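Local coordinates for protein diaminopimelate decarboxylase (Psychromonas ingrahamii, PDB 4XG1) that probably catalyses the pyridoxal phosphate-dependent decarboxylation of meso-diaminopimelate to L-lysine, the last step of lysine biosynthesis by the diaminopimelate pathway, at residues Y33-A36 / T37-H41; N63-L66 / A67-N70; D305-M308 / N309-I312; G351-L354 / G355-R358; I402-E405 / R406-L409. All coordinates share one frame; numbering follows the deposited sequence.

Contact 1: Y33-A36 / T37-H41; sequences YSRA and TIERH. With TME (propane), chain S.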
loop_
_atom_site.group_PDB
_atom_site.type_symbol
_atom_site.label_atom_id
_atom_site.label_comp_id
_atom_site.label_asym_id
_atom_site.label_seq_id
_atom_site.Cartn_x
_atom_site.Cartn_y
_atom_site.Cartn_z
ATOM N N TYR B 33 17.293 5.604 -9.087
ATOM C CA TYR B 33 17.316 7.003 -8.662
ATOM C C TYR B 33 18.576 7.718 -9.148
ATOM O O TYR B 33 19.664 7.130 -9.164
ATOM C CB TYR B 33 17.267 7.099 -7.147
ATOM C CG TYR B 33 16.086 6.392 -6.491
ATOM C CD1 TYR B 33 14.782 6.704 -6.816
ATOM C CD2 TYR B 33 16.294 5.396 -5.526
ATOM C CE1 TYR B 33 13.723 6.051 -6.219
ATOM C CE2 TYR B 33 15.247 4.731 -4.938
ATOM C CZ TYR B 33 13.959 5.065 -5.282
ATOM O OH TYR B 33 12.907 4.412 -4.673
ATOM N N SER B 34 18.404 8.979 -9.561
ATOM C CA SER B 34 19.500 9.877 -9.943
ATOM C C SER B 34 19.995 10.683 -8.783
ATOM O O SER B 34 19.286 11.505 -8.270
ATOM C CB SER B 34 19.049 10.856 -11.026
ATOM O OG SER B 34 19.934 11.974 -11.100
ATOM N N ARG B 35 21.232 10.473 -8.377
ATOM C CA ARG B 35 21.825 11.307 -7.307
ATOM C C ARG B 35 21.847 12.796 -7.675
ATOM O O ARG B 35 21.496 13.650 -6.867
ATOM C CB ARG B 35 23.259 10.917 -7.041
ATOM C CG ARG B 35 23.902 11.942 -6.142
ATOM C CD ARG B 35 25.328 11.607 -5.795
ATOM N NE ARG B 35 25.754 12.457 -4.682
ATOM C CZ ARG B 35 26.954 12.408 -4.109
ATOM N NH1 ARG B 35 27.873 11.539 -4.541
ATOM N NH2 ARG B 35 27.233 13.228 -3.106
ATOM N N ALA B 36 22.257 13.077 -8.914
ATOM C CA ALA B 36 22.372 14.439 -9.388
ATOM C C ALA B 36 21.004 15.123 -9.380
ATOM O O ALA B 36 20.885 16.259 -8.934
ATOM C CB ALA B 36 22.954 14.463 -10.796
ATOM N N THR B 37 19.980 14.444 -9.870
ATOM C CA THR B 37 18.657 15.024 -9.880
ATOM C C THR B 37 18.169 15.325 -8.480
ATOM O O THR B 37 17.557 16.342 -8.254
ATOM C CB THR B 37 17.660 14.096 -10.525
ATOM O OG1 THR B 37 18.135 13.725 -11.829
ATOM C CG2 THR B 37 16.277 14.766 -10.630
ATOM N N ILE B 38 18.453 14.446 -7.521
ATOM C CA ILE B 38 18.014 14.681 -6.142
ATOM C C ILE B 38 18.670 15.939 -5.589
ATOM O O ILE B 38 18.025 16.804 -4.962
ATOM C CB ILE B 38 18.364 13.487 -5.221
ATOM C CG1 ILE B 38 17.524 12.277 -5.615
ATOM C CG2 ILE B 38 18.117 13.818 -3.771
ATOM C CD1 ILE B 38 18.051 10.973 -5.089
ATOM N N GLU B 39 19.979 16.022 -5.802
ATOM C CA GLU B 39 20.775 17.135 -5.292
ATOM C C GLU B 39 20.357 18.444 -5.967
ATOM O O GLU B 39 20.095 19.425 -5.316
ATOM C CB GLU B 39 22.256 16.819 -5.495
ATOM C CG GLU B 39 22.715 15.774 -4.481
ATOM C CD GLU B 39 24.173 15.374 -4.582
ATOM O OE1 GLU B 39 24.797 15.567 -5.660
ATOM O OE2 GLU B 39 24.674 14.824 -3.580
ATOM N N ARG B 40 20.250 18.421 -7.270
ATOM C CA ARG B 40 19.837 19.600 -7.990
ATOM C C ARG B 40 18.516 20.100 -7.451
ATOM O O ARG B 40 18.366 21.302 -7.201
ATOM C CB ARG B 40 19.710 19.309 -9.456
ATOM C CG ARG B 40 19.577 20.533 -10.306
ATOM C CD ARG B 40 19.528 20.104 -11.754
ATOM N NE ARG B 40 18.184 19.699 -12.138
ATOM C CZ ARG B 40 17.864 19.025 -13.250
ATOM N NH1 ARG B 40 18.805 18.616 -14.110
ATOM N NH2 ARG B 40 16.578 18.755 -13.500
ATOM N N HIS B 41 17.565 19.183 -7.250
ATOM C CA HIS B 41 16.217 19.577 -6.830
ATOM C C HIS B 41 16.187 20.120 -5.413
ATOM O O HIS B 41 15.456 21.055 -5.142
ATOM C CB HIS B 41 15.215 18.444 -7.006
ATOM C CG HIS B 41 14.764 18.251 -8.421
ATOM N ND1 HIS B 41 14.038 17.155 -8.814
ATOM C CD2 HIS B 41 14.954 18.994 -9.541
ATOM C CE1 HIS B 41 13.770 17.242 -10.110
ATOM N NE2 HIS B 41 14.330 18.343 -10.581
HETATM C C1 TME S . 25.012 17.044 -8.609
HETATM C C2 TME S . 23.757 17.943 -8.730
HETATM C C3 TME S . 23.255 18.190 -10.161
#
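The backbone leaves strand 30-34 at Ser34 and winds straight into helix 35-49, whose first turn is closed by Ile38 N donating to Ser34 O at 3.1 Å and Glu39 N donating to Arg35 O at 3.0 Å. Ser34 is the N-cap of this helix: its OG accepts from Thr37 N at 2.8 Å with an N-H...O angle of 164°. The hydroxyl reaches that amide because it stands anti to its own backbone nitrogen (chi1 162°). Thr37 OG1 lies close beside the same oxygen, and Glu15 and His3 complete the polar cluster around the two hydroxyls.

One turn apart, on the face of the helix that touches Leu71 of helix 66-74, Arg35 and Glu39 form a salt bridge. The extended arginine presents NE and NH2 side-on to a single oxygen, with guanidinium and carboxylate planes inclined by 61°. Arg35 NH1 turns to a second acid, Asp396, on the adjacent strand 391-396, so the guanidinium is shared between an acid of the helix and one of the sheet. A propane molecule rests against Ala36, Glu39 and Arg40. Glu39 OE2 takes NE from above its carboxylate plane at 2.8 Å and NH2 on its syn lone pair at 3.1 Å.

Contact 2: N63-L66 / A67-N70; sequences NSNL and AVLN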
loop_
_atom_site.group_PDB
_atom_site.type_symbol
_atom_site.label_atom_id
_atom_site.label_comp_id
_atom_site.label_asym_id
_atom_site.label_seq_id
_atom_site.Cartn_x
_atom_site.Cartn_y
_atom_site.Cartn_z
ATOM N N ASN B 63 10.069 9.454 0.159
ATOM C CA ASN B 63 11.092 8.459 -0.141
ATOM C C ASN B 63 12.018 8.458 1.048
ATOM O O ASN B 63 12.708 9.447 1.289
ATOM C CB ASN B 63 11.864 8.831 -1.403
ATOM C CG ASN B 63 12.738 7.723 -1.869
ATOM O OD1 ASN B 63 13.487 7.199 -1.079
ATOM N ND2 ASN B 63 12.600 7.293 -3.131
ATOM N N SER B 64 12.022 7.361 1.778
ATOM C CA SER B 64 12.684 7.297 3.059
ATOM C C SER B 64 13.940 6.441 3.009
ATOM O O SER B 64 14.533 6.114 4.053
ATOM C CB SER B 64 11.704 6.710 4.090
ATOM O OG SER B 64 10.413 7.227 3.874
ATOM N N ASN B 65 14.368 6.099 1.813
ATOM C CA ASN B 65 15.548 5.280 1.691
ATOM C C ASN B 65 16.767 5.920 2.375
ATOM O O ASN B 65 16.982 7.106 2.237
ATOM C CB ASN B 65 15.850 5.043 0.241
ATOM C CG ASN B 65 17.091 4.199 0.052
ATOM O OD1 ASN B 65 18.204 4.726 -0.029
ATOM N ND2 ASN B 65 16.922 2.897 0.021
ATOM N N LEU B 66 17.566 5.111 3.079
ATOM C CA LEU B 66 18.685 5.625 3.859
ATOM C C LEU B 66 19.723 6.420 3.000
ATOM O O LEU B 66 20.219 7.423 3.433
ATOM C CB LEU B 66 19.407 4.514 4.572
ATOM C CG LEU B 66 18.655 3.741 5.630
ATOM C CD1 LEU B 66 19.628 2.806 6.339
ATOM C CD2 LEU B 66 18.004 4.620 6.622
ATOM N N ALA B 67 20.017 5.956 1.812
ATOM C CA ALA B 67 20.971 6.605 0.965
ATOM C C ALA B 67 20.413 7.932 0.550
ATOM O O ALA B 67 21.135 8.900 0.485
ATOM C CB ALA B 67 21.289 5.770 -0.276
ATOM N N VAL B 68 19.129 7.968 0.242
ATOM C CA VAL B 68 18.484 9.190 -0.173
ATOM C C VAL B 68 18.528 10.190 0.958
ATOM O O VAL B 68 18.797 11.356 0.760
ATOM C CB VAL B 68 17.039 8.921 -0.582
ATOM C CG1 VAL B 68 16.257 10.225 -0.759
ATOM C CG2 VAL B 68 17.035 8.145 -1.881
ATOM N N LEU B 69 18.231 9.741 2.146
ATOM C CA LEU B 69 18.186 10.636 3.268
ATOM C C LEU B 69 19.579 11.169 3.477
ATOM O O LEU B 69 19.768 12.318 3.857
ATOM C CB LEU B 69 17.722 9.909 4.531
ATOM C CG LEU B 69 16.250 9.527 4.500
ATOM C CD1 LEU B 69 15.804 8.948 5.840
ATOM C CD2 LEU B 69 15.364 10.712 4.097
ATOM N N ASN B 70 20.547 10.293 3.278
ATOM C CA ASN B 70 21.923 10.623 3.536
ATOM C C ASN B 70 22.394 11.692 2.594
ATOM O O ASN B 70 23.096 12.593 3.000
ATOM C CB ASN B 70 22.793 9.380 3.400
ATOM C CG ASN B 70 24.267 9.687 3.616
ATOM O OD1 ASN B 70 25.012 9.749 2.661
ATOM N ND2 ASN B 70 24.665 9.915 4.875
#
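Asn65 lays its side chain over the first turn of helix 66-74, its CB against Val68 CG2 at 3.9 Å and its amide oxygen beside Ala67. It is the N-cap residue: OD1 accepts from Ala67 N at 2.9 Å and, more weakly, from Val68 N at 3.4 Å. With CG anti to the backbone nitrogen (chi1 179°), the amide folds back toward the first amides of the helix, and Ala67 N meets OD1 from above the carbonyl plane, 42° out of it. The other end of the amide is also engaged, ND2 donating to Val403 O of strand 399-404.

Just upstream, Asn63 forms an Asx turn, its OD1 receiving Asn65 N at 3.2 Å in the plane of the amide carbonyl. This second asparagine thus fixes the backbone of the capping residue, while its ND2 is taken by Gly374 O. The Asn63 side chain crosses that of Val68 at about a right angle.

The Asx turn and the cap lie between Lys61, the predicted attachment point of pyridoxal phosphate, and the body of the helix in the barrel domain. Leu66 packs on Ile418 of the second subunit, and its amide nitrogen donates to Glu416 there. One turn on, Leu69 CG lies 3.4 Å from Asn65 O, and its CD1 is 3.6 Å from Ser64 O.

Contact 3: D305-M308 / N309-I312; sequences DAAM and NDLI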
loop_
_atom_site.group_PDB
_atom_site.type_symbol
_atom_site.label_atom_id
_atom_site.label_comp_id
_atom_site.label_asym_id
_atom_site.label_seq_id
_atom_site.Cartn_x
_atom_site.Cartn_y
_atom_site.Cartn_z
ATOM N N ASP B 305 6.305 -7.125 -15.199
ATOM C CA ASP B 305 6.640 -7.783 -13.965
ATOM C C ASP B 305 6.584 -6.846 -12.743
ATOM O O ASP B 305 6.873 -7.283 -11.626
ATOM C CB ASP B 305 7.993 -8.514 -14.061
ATOM C CG ASP B 305 9.153 -7.599 -14.267
ATOM O OD1 ASP B 305 8.957 -6.372 -14.374
ATOM O OD2 ASP B 305 10.316 -8.071 -14.259
ATOM N N ALA B 306 6.229 -5.568 -12.949
ATOM C CA ALA B 306 5.905 -4.660 -11.842
ATOM C C ALA B 306 4.386 -4.585 -11.679
ATOM O O ALA B 306 3.657 -4.766 -12.652
ATOM C CB ALA B 306 6.469 -3.291 -12.094
ATOM N N ALA B 307 3.926 -4.274 -10.473
ATOM C CA ALA B 307 2.521 -4.231 -10.172
ATOM C C ALA B 307 2.180 -3.181 -9.119
ATOM O O ALA B 307 3.036 -2.425 -8.686
ATOM C CB ALA B 307 2.067 -5.606 -9.715
ATOM N N MET B 308 0.926 -3.163 -8.689
ATOM C CA MET B 308 0.441 -2.210 -7.726
ATOM C C MET B 308 1.136 -2.327 -6.379
ATOM O O MET B 308 1.187 -1.349 -5.634
ATOM C CB MET B 308 -1.088 -2.311 -7.567
ATOM C CG MET B 308 -1.519 -3.574 -6.865
ATOM S SD MET B 308 -3.307 -3.804 -6.825
ATOM C CE MET B 308 -3.633 -2.780 -5.419
ATOM N N ASN B 309 1.680 -3.487 -6.054
ATOM C CA ASN B 309 2.488 -3.586 -4.829
ATOM C C ASN B 309 3.842 -2.900 -4.952
ATOM O O ASN B 309 4.450 -2.557 -3.940
ATOM C CB ASN B 309 2.737 -5.013 -4.404
ATOM C CG ASN B 309 3.764 -5.674 -5.282
ATOM O OD1 ASN B 309 3.534 -5.827 -6.501
ATOM N ND2 ASN B 309 4.911 -6.022 -4.713
ATOM N N ASP B 310 4.318 -2.704 -6.174
ATOM C CA ASP B 310 5.558 -1.945 -6.394
ATOM C C ASP B 310 5.251 -0.451 -6.501
ATOM O O ASP B 310 5.986 0.382 -5.960
ATOM C CB ASP B 310 6.182 -2.437 -7.656
ATOM C CG ASP B 310 6.508 -3.895 -7.612
ATOM O OD1 ASP B 310 7.398 -4.286 -6.811
ATOM O OD2 ASP B 310 5.982 -4.635 -8.466
ATOM N N LEU B 311 4.133 -0.132 -7.181
ATOM C CA LEU B 311 3.725 1.244 -7.414
ATOM C C LEU B 311 2.250 1.342 -7.385
ATOM O O LEU B 311 1.546 0.880 -8.310
ATOM C CB LEU B 311 4.217 1.733 -8.781
ATOM C CG LEU B 311 3.801 3.145 -9.201
ATOM C CD1 LEU B 311 4.519 4.196 -8.388
ATOM C CD2 LEU B 311 4.127 3.376 -10.655
ATOM N N ILE B 312 1.728 1.983 -6.346
ATOM C CA ILE B 312 0.272 1.977 -6.147
ATOM C C ILE B 312 -0.453 3.206 -6.702
ATOM O O ILE B 312 -1.681 3.261 -6.719
ATOM C CB ILE B 312 -0.067 1.757 -4.672
ATOM C CG1 ILE B 312 -1.496 1.197 -4.536
ATOM C CG2 ILE B 312 0.056 3.052 -3.903
ATOM C CD1 ILE B 312 -1.819 0.614 -3.192
#
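This is a local side-chain-to-backbone contact within the loop that leads from strand 300-304 to helix 313-317, near the dimer interface. Asp310 folds back over the turn, and its OD2 accepts from Ala307 N at 2.9 Å on the anti lone pair, away from the other carboxylate oxygen. The return bonds come from the backbone: Ala307 O accepts from both Asp310 N at 2.8 Å and Leu311 N at 3.0 Å. The two donors approach differently, Leu311 N in the carbonyl plane and Asp310 N 53° above it. Asp310 CG sits beside its own backbone nitrogen (chi1 -60°), which brings the carboxylate round to the start of the turn. Ala307 is consequently held through both its N-H and its carbonyl.

The Asn309 side chain comes alongside, its OD1 3.5 Å from Ala307 CB. Arg387 bridges the two polar side chains, donating from NE to Asn309 OD1 and forming a salt bridge with Asp310 OD2. That positive charge would probably help to stabilise the buried carboxylate.

At the far end, Met308 CE and Ile312 CD1 are loosely apposed at 4.4 Å. Met308 packs on Leu316 of the second subunit, and Ile312 meets its own counterpart there. Residues 307-310 form a type I beta turn whose last residue returns a side-chain bond to the first, here just ahead of Arg313, a predicted substrate-binding residue.

Contact 4: G351-L354 / G355-R358; sequences GDFL and GKER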
loop_
_atom_site.group_PDB
_atom_site.type_symbol
_atom_site.label_atom_id
_atom_site.label_comp_id
_atom_site.label_asym_id
_atom_site.label_seq_id
_atom_site.Cartn_x
_atom_site.Cartn_y
_atom_site.Cartn_z
ATOM N N GLY B 351 -7.760 -3.814 -10.608
ATOM C CA GLY B 351 -7.095 -2.622 -10.129
ATOM C C GLY B 351 -5.582 -2.630 -10.317
ATOM O O GLY B 351 -4.929 -1.570 -10.245
ATOM N N ASP B 352 -4.994 -3.794 -10.546
ATOM C CA ASP B 352 -3.544 -3.819 -10.723
ATOM C C ASP B 352 -3.159 -3.394 -12.117
ATOM O O ASP B 352 -2.987 -4.234 -12.994
ATOM C CB ASP B 352 -2.914 -5.174 -10.410
ATOM C CG ASP B 352 -1.450 -5.232 -10.815
ATOM O OD1 ASP B 352 -0.746 -4.213 -10.637
ATOM O OD2 ASP B 352 -1.013 -6.275 -11.358
ATOM N N PHE B 353 -2.956 -2.100 -12.290
ATOM C CA PHE B 353 -2.425 -1.564 -13.537
ATOM C C PHE B 353 -1.407 -0.464 -13.256
ATOM O O PHE B 353 -1.372 0.116 -12.179
ATOM C CB PHE B 353 -3.562 -1.011 -14.398
ATOM C CG PHE B 353 -4.223 0.212 -13.833
ATOM C CD1 PHE B 353 -5.306 0.105 -12.978
ATOM C CD2 PHE B 353 -3.757 1.488 -14.154
ATOM C CE1 PHE B 353 -5.909 1.264 -12.439
ATOM C CE2 PHE B 353 -4.362 2.639 -13.622
ATOM C CZ PHE B 353 -5.440 2.522 -12.769
ATOM N N LEU B 354 -0.570 -0.195 -14.242
ATOM C CA LEU B 354 0.397 0.878 -14.152
ATOM C C LEU B 354 0.061 2.054 -15.058
ATOM O O LEU B 354 0.453 3.200 -14.775
ATOM C CB LEU B 354 1.760 0.359 -14.503
ATOM C CG LEU B 354 2.214 -0.759 -13.583
ATOM C CD1 LEU B 354 3.526 -1.232 -14.125
ATOM C CD2 LEU B 354 2.398 -0.316 -12.132
ATOM N N GLY B 355 -0.657 1.777 -16.136
ATOM C CA GLY B 355 -1.067 2.840 -17.040
ATOM C C GLY B 355 -2.076 2.311 -18.034
ATOM O O GLY B 355 -2.046 1.141 -18.376
ATOM N N LYS B 356 -2.930 3.206 -18.522
ATOM C CA LYS B 356 -3.953 2.846 -19.510
ATOM C C LYS B 356 -3.775 3.539 -20.868
ATOM O O LYS B 356 -3.180 4.614 -20.971
ATOM C CB LYS B 356 -5.304 3.112 -18.919
ATOM C CG LYS B 356 -5.641 2.032 -17.952
ATOM C CD LYS B 356 -6.868 2.317 -17.140
ATOM C CE LYS B 356 -7.212 1.057 -16.349
ATOM N NZ LYS B 356 -8.203 1.344 -15.291
ATOM N N GLU B 357 -4.224 2.849 -21.906
ATOM C CA GLU B 357 -4.217 3.362 -23.275
ATOM C C GLU B 357 -2.945 4.040 -23.671
ATOM O O GLU B 357 -2.931 5.214 -23.961
ATOM C CB GLU B 357 -5.368 4.340 -23.444
ATOM C CG GLU B 357 -6.735 3.686 -23.353
ATOM C CD GLU B 357 -7.836 4.638 -23.810
ATOM O OE1 GLU B 357 -7.805 5.064 -24.986
ATOM O OE2 GLU B 357 -8.730 4.969 -23.004
ATOM N N ARG B 358 -1.860 3.308 -23.704
ATOM C CA ARG B 358 -0.603 3.872 -24.177
ATOM C C ARG B 358 -0.216 3.324 -25.548
ATOM O O ARG B 358 -0.289 2.135 -25.827
ATOM C CB ARG B 358 0.502 3.572 -23.190
ATOM C CG ARG B 358 0.125 3.868 -21.750
ATOM C CD ARG B 358 -0.341 5.306 -21.581
ATOM N NE ARG B 358 -0.705 5.603 -20.198
ATOM C CZ ARG B 358 0.166 5.935 -19.251
ATOM N NH1 ARG B 358 1.473 5.975 -19.498
ATOM N NH2 ARG B 358 -0.282 6.206 -18.039
#
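Phe353 and Lys356 carry this contact, the lysine chain crossing the aromatic side chain at about a right angle and laying its end over one ring face. Lys356 CE stands almost directly above the ring centre, 3.9 Å from the centroid and only 7° off the normal, in a CH-pi contact. The ammonium follows it over the same face: NZ is also 3.9 Å from the centroid, at 21° off the normal, a cation-pi interaction whose nearest ring atom is Phe353 CE1 at 3.7 Å from NZ. The lysine reaches this far because its chain is extended from CG outward. Phe353 supplies the matching surface with CG set between its backbone nitrogen and carbonyl carbon (chi1 68°), which turns the ring toward the following residues. At its edge, near the ring plane, the ring meets Gly355 N, 3.7 Å from Phe353 CD2.

The pair lies along strand 353-361 in its hairpin with strand 338-344. Leu354 and Gly355 together face Ile343 in a classic beta bulge, and Glu357 and Arg358 together face Tyr341 in a G1 bulge. Within the second bulge, Arg358 bends back so that NE makes a weak 2.8 Å bond to Lys356 O; its NH1 is bound by Gln321 O, and Trp320 adds a cation-pi contact.

The ammonium adds an electrostatic attraction to the CH-pi contact of CE, and together they probably steady a long, exposed side chain at the surface of the hairpin.

Contact 5: I402-E405 / R406-L409; sequences IVRE and REEL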
loop_
_atom_site.group_PDB
_atom_site.type_symbol
_atom_site.label_atom_id
_atom_site.label_comp_id
_atom_site.label_asym_id
_atom_site.label_seq_id
_atom_site.Cartn_x
_atom_site.Cartn_y
_atom_site.Cartn_z
ATOM N N ILE B 402 23.493 -0.317 -5.070
ATOM C CA ILE B 402 22.261 -0.917 -4.595
ATOM C C ILE B 402 22.016 -0.331 -3.248
ATOM O O ILE B 402 22.752 -0.646 -2.304
ATOM C CB ILE B 402 22.350 -2.444 -4.494
ATOM C CG1 ILE B 402 22.454 -3.061 -5.897
ATOM C CG2 ILE B 402 21.096 -2.974 -3.826
ATOM C CD1 ILE B 402 22.719 -4.553 -5.932
ATOM N N VAL B 403 20.982 0.508 -3.139
ATOM C CA VAL B 403 20.654 1.168 -1.877
ATOM C C VAL B 403 19.476 0.504 -1.160
ATOM O O VAL B 403 19.180 0.801 -0.015
ATOM C CB VAL B 403 20.382 2.675 -2.085
ATOM C CG1 VAL B 403 21.677 3.382 -2.473
ATOM C CG2 VAL B 403 19.302 2.943 -3.132
ATOM N N ARG B 404 18.785 -0.386 -1.841
ATOM C CA ARG B 404 17.937 -1.348 -1.146
ATOM C C ARG B 404 17.861 -2.665 -1.894
ATOM O O ARG B 404 17.426 -2.734 -3.041
ATOM C CB ARG B 404 16.544 -0.802 -0.919
ATOM C CG ARG B 404 15.633 -1.828 -0.286
ATOM C CD ARG B 404 14.469 -1.248 0.507
ATOM N NE ARG B 404 13.650 -2.360 0.995
ATOM C CZ ARG B 404 13.232 -2.542 2.252
ATOM N NH1 ARG B 404 13.462 -1.691 3.207
ATOM N NH2 ARG B 404 12.509 -3.577 2.520
ATOM N N GLU B 405 18.326 -3.710 -1.244
ATOM C CA GLU B 405 18.338 -5.022 -1.849
ATOM C C GLU B 405 16.921 -5.520 -2.062
ATOM O O GLU B 405 16.021 -5.342 -1.187
ATOM C CB GLU B 405 19.076 -5.990 -0.965
ATOM C CG GLU B 405 20.572 -5.731 -0.874
ATOM C CD GLU B 405 21.149 -6.268 0.457
ATOM O OE1 GLU B 405 20.498 -7.131 1.141
ATOM O OE2 GLU B 405 22.245 -5.818 0.856
ATOM N N ARG B 406 16.725 -6.169 -3.212
ATOM C CA ARG B 406 15.504 -6.908 -3.450
ATOM C C ARG B 406 15.232 -7.822 -2.218
ATOM O O ARG B 406 16.140 -8.502 -1.718
ATOM C CB ARG B 406 15.642 -7.744 -4.720
ATOM C CG ARG B 406 14.330 -8.343 -5.158
ATOM C CD ARG B 406 14.403 -9.113 -6.442
ATOM N NE ARG B 406 15.087 -8.322 -7.446
ATOM C CZ ARG B 406 14.522 -7.353 -8.151
ATOM N NH1 ARG B 406 13.238 -7.022 -7.992
ATOM N NH2 ARG B 406 15.231 -6.749 -9.061
ATOM N N GLU B 407 14.004 -7.868 -1.747
ATOM C CA GLU B 407 13.677 -8.855 -0.705
ATOM C C GLU B 407 13.787 -10.279 -1.229
ATOM O O GLU B 407 13.544 -10.542 -2.400
ATOM C CB GLU B 407 12.277 -8.637 -0.184
ATOM C CG GLU B 407 12.136 -7.317 0.512
ATOM C CD GLU B 407 10.716 -6.989 0.879
ATOM O OE1 GLU B 407 9.737 -7.575 0.335
ATOM O OE2 GLU B 407 10.575 -6.119 1.782
ATOM N N GLU B 408 14.188 -11.198 -0.363
ATOM C CA GLU B 408 14.191 -12.628 -0.672
ATOM C C GLU B 408 12.856 -13.231 -0.172
ATOM O O GLU B 408 12.243 -12.731 0.756
ATOM C CB GLU B 408 15.326 -13.355 0.050
ATOM C CG GLU B 408 16.718 -12.831 -0.222
ATOM C CD GLU B 408 17.223 -13.214 -1.600
ATOM O OE1 GLU B 408 17.045 -14.358 -2.103
ATOM O OE2 GLU B 408 17.858 -12.340 -2.210
ATOM N N LEU B 409 12.453 -14.327 -0.808
ATOM C CA LEU B 409 11.218 -14.988 -0.478
ATOM C C LEU B 409 11.114 -15.329 1.001
ATOM O O LEU B 409 10.087 -15.079 1.606
ATOM C CB LEU B 409 11.042 -16.285 -1.270
ATOM C CG LEU B 409 10.861 -16.199 -2.769
ATOM C CD1 LEU B 409 10.841 -17.617 -3.340
ATOM C CD2 LEU B 409 9.589 -15.470 -3.131
#
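Arg404 and Glu407, three residues apart in sequence, meet at the end of strand 399-404, joined by a salt bridge in which NH2 donates weakly to OE2 at 3.3 Å. The N-H...O angle is only 130°, although OE2 lies at the edge of the guanidinium and near its plane; the carboxylate itself is turned 58° from that plane. Arg404 extends from CG to NE, with CG anti to the backbone nitrogen (chi1 176°), and this carries its guanidinium along the chain to the glutamate.

The stronger partners of both groups lie elsewhere. NH1 of Arg404 is bound by the carboxylate of Glu416 and the carbonyl oxygen of Leu412, both of the second subunit. Glu407 OE2 takes a second positive charge from Arg389 NE, while OE1 accepts from Asn383 ND2, so both carboxylate oxygens are engaged.

The side chains between them point to other partners. Glu405 OE2 is hydrogen-bonded to His417 of the second subunit, and the guanidinium of Arg406 donates to two backbone carbonyls, from NH1 to Pro29 O and from NH2 to Thr26 O. Just before the loop, in the last residues of the strand, Val403 and Arg404 both face Glu392 in a classic beta bulge.

Arg404 therefore stands between an acid of its own chain and one of the partner chain, with a potassium ion about 4 Å from its side chain. With the direct bond weak and the carboxylate of Glu407 shared by two arginines, the charges probably offset one another in part, in a network at the dimer interface in which the Arg404-Glu407 pair is one modest link.

Overall arrangement
From the N terminus the five contacts follow in series; each is a short local turn or cap, and none encloses or crosses another. Contact 1 joins strand 30-34 of the mixed sheet to helix 35-49, and contact 2 opens helix 66-74 in the barrel domain; a weak hydrogen bond of 3.3 Å between Tyr33 OH and Asn63 ND2 links them. Contact 3, in the loop after strand 300-304, meets contact 4 on the hairpin strand 353-361, where Asp352 OD1 receives Met308 N at 2.8 Å. Contact 5, at the end of strand 399-404, returns to contact 2 through Val403, which packs on Ala67. All five reach the second subunit, contacts 1 and 4 through one residue each.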